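Beta-1,4-galactanase (Thielavia heterothallica, PDB 1HJS) hydrolyses beta-1,4-galactosidic linkages in type I arabinogalactans, as a fungal endo-acting member of glycoside hydrolase family 53. Local coordinates at residues 109-114 and 160-166. Sequence-based numbering, arbitrary orientation.
Sequences LYNYTL and AAWGIKD. With NAG (2-acetamido-2-deoxy-beta-D-glucopyranose), chain E.
The ring of Tyr-110 meets Asp-166 at its edge, near the ring plane, where OH donates a 2.6 Å hydrogen bond to the anti lone pair of OD2; ring and carboxylate planes stand 72° apart. Elsewhere on the rim, Asn-111 OD1 also lies in the ring plane, beside CD1, while Asn-111, whose CB points away from segment 160-166, carries the N-linked NAG on ND2. Gly-163 CA approaches Tyr-110 CD2 obliquely, at 3.6 Å. With CG anti to the backbone N (chi1 170°), Tyr-110 reaches across to the C-terminal end of helix 150-165. The indole of Trp-162 carries Lys-165 CD over one face and Asp-166 OD1 at its edge; its NE1 bonds Asp-205. Glycine suits position 163 because a CB would clash with Thr-113 CB and Tyr-110 O; the backbones can therefore come close, and Leu-114 CA makes a CA-H...O contact with Gly-163 O (3.3 Å). Deeper in, Thr-113 turns its methyl CG2 tightly onto Ile-164 CD1, 3.3 Å away, while its buried OG1 is satisfied by Leu-109 O and Tyr-82. Small Ala-160 leaves room for Leu-109 CD2. The axes of segments 109-114 and 160-165 approach to 7.6 Å and cross at -36°; their parent helices are consecutive outer helices of a (beta/alpha)8 TIM barrel, following strands 75-80 and 129-132.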
ATOM      1  N   LEU A 109      -6.438  19.345   5.452  1.00 15.45           N
ATOM      2  CA  LEU A 109      -5.778  18.048   5.495  1.00 15.24           C
ATOM      3  C   LEU A 109      -5.616  17.570   6.932  1.00 15.62           C
ATOM      4  O   LEU A 109      -5.819  16.394   7.238  1.00 15.29           O
ATOM      5  CB  LEU A 109      -4.415  18.136   4.807  1.00 14.57           C
ATOM      6  CG  LEU A 109      -3.618  16.833   4.725  1.00 14.30           C
ATOM      7  CD1 LEU A 109      -4.462  15.748   4.066  1.00 13.86           C
ATOM      8  CD2 LEU A 109      -2.342  17.073   3.941  1.00 13.85           C
ATOM      9  N   TYR A 110      -5.244  18.491   7.814  1.00 15.46           N
ATOM     10  CA  TYR A 110      -5.077  18.161   9.221  1.00 15.70           C
ATOM     11  C   TYR A 110      -6.425  17.761   9.816  1.00 15.59           C
ATOM     12  O   TYR A 110      -6.533  16.724  10.471  1.00 15.01           O
ATOM     13  CB  TYR A 110      -4.489  19.360   9.968  1.00 16.19           C
ATOM     14  CG  TYR A 110      -4.497  19.216  11.474  1.00 16.58           C
ATOM     15  CD1 TYR A 110      -5.588  19.654  12.224  1.00 17.09           C
ATOM     16  CD2 TYR A 110      -3.416  18.648  12.148  1.00 16.91           C
ATOM     17  CE1 TYR A 110      -5.604  19.535  13.616  1.00 17.34           C
ATOM     18  CE2 TYR A 110      -3.419  18.523  13.541  1.00 17.23           C
ATOM     19  CZ  TYR A 110      -4.520  18.972  14.264  1.00 17.10           C
ATOM     20  OH  TYR A 110      -4.537  18.864  15.639  1.00 17.80           O
ATOM     21  N   ASN A 111      -7.449  18.576   9.571  1.00 15.83           N
ATOM     22  CA  ASN A 111      -8.795  18.308  10.072  1.00 16.73           C
ATOM     23  C   ASN A 111      -9.312  16.960   9.594  1.00 16.32           C
ATOM     24  O   ASN A 111      -9.847  16.175  10.380  1.00 15.71           O
ATOM     25  CB  ASN A 111      -9.782  19.379   9.603  1.00 18.66           C
ATOM     26  CG  ASN A 111      -9.547  20.724  10.253  1.00 21.34           C
ATOM     27  OD1 ASN A 111      -8.753  20.849  11.186  1.00 20.60           O
ATOM     28  ND2 ASN A 111     -10.250  21.731   9.750  1.00 23.93           N
ATOM     29  N   TYR A 112      -9.171  16.709   8.294  1.00 14.85           N
ATOM     30  CA  TYR A 112      -9.632  15.455   7.703  1.00 14.51           C
ATOM     31  C   TYR A 112      -8.949  14.245   8.322  1.00 13.85           C
ATOM     32  O   TYR A 112      -9.604  13.267   8.683  1.00 14.59           O
ATOM     33  CB  TYR A 112      -9.371  15.449   6.193  1.00 13.82           C
ATOM     34  CG  TYR A 112      -9.514  14.072   5.566  1.00 12.75           C
ATOM     35  CD1 TYR A 112     -10.768  13.554   5.244  1.00 13.02           C
ATOM     36  CD2 TYR A 112      -8.393  13.271   5.340  1.00 13.16           C
ATOM     37  CE1 TYR A 112     -10.903  12.262   4.708  1.00 12.32           C
ATOM     38  CE2 TYR A 112      -8.515  11.984   4.808  1.00 12.64           C
ATOM     39  CZ  TYR A 112      -9.770  11.486   4.496  1.00 12.71           C
ATOM     40  OH  TYR A 112      -9.887  10.214   3.970  1.00 11.51           O
ATOM     41  N   THR A 113      -7.628  14.306   8.421  1.00 13.36           N
ATOM     42  CA  THR A 113      -6.856  13.205   8.984  1.00 13.18           C
ATOM     43  C   THR A 113      -7.194  13.002  10.460  1.00 13.84           C
ATOM     44  O   THR A 113      -7.391  11.871  10.915  1.00 12.40           O
ATOM     45  CB  THR A 113      -5.351  13.468   8.829  1.00 13.33           C
ATOM     46  OG1 THR A 113      -5.052  13.684   7.442  1.00 12.18           O
ATOM     47  CG2 THR A 113      -4.541  12.278   9.337  1.00 13.05           C
ATOM     48  N   LEU A 114      -7.261  14.100  11.204  1.00 13.53           N
ATOM     49  CA  LEU A 114      -7.592  14.028  12.626  1.00 14.17           C
ATOM     50  C   LEU A 114      -8.974  13.399  12.800  1.00 14.20           C
ATOM     51  O   LEU A 114      -9.162  12.494  13.611  1.00 14.35           O
ATOM     52  CB  LEU A 114      -7.584  15.432  13.238  1.00 14.65           C
ATOM     53  CG  LEU A 114      -8.055  15.567  14.693  1.00 15.33           C
ATOM     54  CD1 LEU A 114      -7.189  14.714  15.610  1.00 14.71           C
ATOM     55  CD2 LEU A 114      -7.987  17.030  15.108  1.00 16.47           C
ATOM     56  N   ALA A 160      -0.577  16.438   7.914  1.00 14.64           N
ATOM     57  CA  ALA A 160      -1.191  15.111   7.906  1.00 14.84           C
ATOM     58  C   ALA A 160      -0.642  14.275   9.059  1.00 14.54           C
ATOM     59  O   ALA A 160      -1.394  13.629   9.788  1.00 14.42           O
ATOM     60  CB  ALA A 160      -0.917  14.410   6.574  1.00 14.35           C
ATOM     61  N   ALA A 161       0.674  14.290   9.220  1.00 14.30           N
ATOM     62  CA  ALA A 161       1.312  13.530  10.287  1.00 15.19           C
ATOM     63  C   ALA A 161       0.771  13.946  11.651  1.00 15.70           C
ATOM     64  O   ALA A 161       0.451  13.099  12.483  1.00 15.72           O
ATOM     65  CB  ALA A 161       2.819  13.728  10.245  1.00 14.59           C
ATOM     66  N   TRP A 162       0.662  15.248  11.886  1.00 16.23           N
ATOM     67  CA  TRP A 162       0.160  15.703  13.172  1.00 16.80           C
ATOM     68  C   TRP A 162      -1.337  15.514  13.345  1.00 16.58           C
ATOM     69  O   TRP A 162      -1.843  15.554  14.461  1.00 16.57           O
ATOM     70  CB  TRP A 162       0.588  17.147  13.431  1.00 17.57           C
ATOM     71  CG  TRP A 162       2.012  17.166  13.866  1.00 19.20           C
ATOM     72  CD1 TRP A 162       3.119  17.200  13.063  1.00 19.38           C
ATOM     73  CD2 TRP A 162       2.495  16.981  15.203  1.00 19.58           C
ATOM     74  NE1 TRP A 162       4.260  17.037  13.818  1.00 19.41           N
ATOM     75  CE2 TRP A 162       3.905  16.901  15.133  1.00 19.92           C
ATOM     76  CE3 TRP A 162       1.870  16.868  16.452  1.00 20.24           C
ATOM     77  CZ2 TRP A 162       4.701  16.714  16.267  1.00 20.26           C
ATOM     78  CZ3 TRP A 162       2.661  16.680  17.579  1.00 20.32           C
ATOM     79  CH2 TRP A 162       4.062  16.605  17.477  1.00 20.48           C
ATOM     80  N   GLY A 163      -2.043  15.295  12.243  1.00 16.35           N
ATOM     81  CA  GLY A 163      -3.468  15.034  12.339  1.00 16.24           C
ATOM     82  C   GLY A 163      -3.585  13.676  13.015  1.00 15.99           C
ATOM     83  O   GLY A 163      -4.533  13.404  13.751  1.00 16.29           O
ATOM     84  N   ILE A 164      -2.600  12.818  12.761  1.00 15.55           N
ATOM     85  CA  ILE A 164      -2.558  11.485  13.357  1.00 15.40           C
ATOM     86  C   ILE A 164      -2.081  11.592  14.804  1.00 15.84           C
ATOM     87  O   ILE A 164      -2.708  11.052  15.721  1.00 15.67           O
ATOM     88  CB  ILE A 164      -1.577  10.554  12.604  1.00 15.42           C
ATOM     89  CG1 ILE A 164      -2.064  10.322  11.170  1.00 15.24           C
ATOM     90  CG2 ILE A 164      -1.444   9.226  13.340  1.00 14.97           C
ATOM     91  CD1 ILE A 164      -3.418   9.661  11.090  1.00 17.09           C
ATOM     92  N   LYS A 165      -0.965  12.292  14.996  1.00 15.35           N
ATOM     93  CA  LYS A 165      -0.379  12.469  16.320  1.00 16.05           C
ATOM     94  C   LYS A 165      -1.306  13.148  17.333  1.00 16.49           C
ATOM     95  O   LYS A 165      -1.238  12.857  18.529  1.00 16.49           O
ATOM     96  CB  LYS A 165       0.932  13.252  16.204  1.00 16.42           C
ATOM     97  CG  LYS A 165       2.037  12.486  15.470  1.00 17.47           C
ATOM     98  CD  LYS A 165       3.256  13.364  15.218  1.00 17.68           C
ATOM     99  CE  LYS A 165       4.315  12.631  14.410  1.00 18.69           C
ATOM    100  NZ  LYS A 165       4.923  11.486  15.159  1.00 19.44           N
ATOM    101  N   ASP A 166      -2.166  14.049  16.865  1.00 16.13           N
ATOM    102  CA  ASP A 166      -3.090  14.741  17.767  1.00 16.69           C
ATOM    103  C   ASP A 166      -4.409  13.997  17.947  1.00 16.36           C
ATOM    104  O   ASP A 166      -5.279  14.448  18.693  1.00 16.12           O
ATOM    105  CB  ASP A 166      -3.398  16.155  17.260  1.00 16.48           C
ATOM    106  CG  ASP A 166      -2.203  17.091  17.353  1.00 17.13           C
ATOM    107  OD1 ASP A 166      -1.251  16.784  18.098  1.00 17.71           O
ATOM    108  OD2 ASP A 166      -2.225  18.146  16.688  1.00 16.91           O
TER
HETATM  109  C1  NAG E 601     -10.499  22.928  10.529  1.00 27.09           C
HETATM  110  C2  NAG E 601     -11.140  23.987   9.628  1.00 27.97           C
HETATM  111  C3  NAG E 601     -11.465  25.248  10.435  1.00 29.39           C
HETATM  112  C4  NAG E 601     -12.279  24.901  11.685  1.00 29.83           C
HETATM  113  C5  NAG E 601     -11.576  23.797  12.481  1.00 29.94           C
HETATM  114  C6  NAG E 601     -12.395  23.337  13.669  1.00 30.20           C
HETATM  115  C7  NAG E 601     -10.584  24.120   7.284  1.00 28.27           C
HETATM  116  C8  NAG E 601      -9.754  24.819   6.217  1.00 27.82           C
HETATM  117  N2  NAG E 601     -10.226  24.314   8.550  1.00 28.01           N
HETATM  118  O3  NAG E 601     -12.202  26.154   9.629  1.00 29.94           O
HETATM  119  O4  NAG E 601     -12.422  26.058  12.496  1.00 30.72           O
HETATM  120  O5  NAG E 601     -11.355  22.641  11.643  1.00 28.65           O
HETATM  121  O6  NAG E 601     -11.581  22.669  14.619  1.00 31.89           O
HETATM  122  O7  NAG E 601     -11.540  23.415   6.957  1.00 27.95           O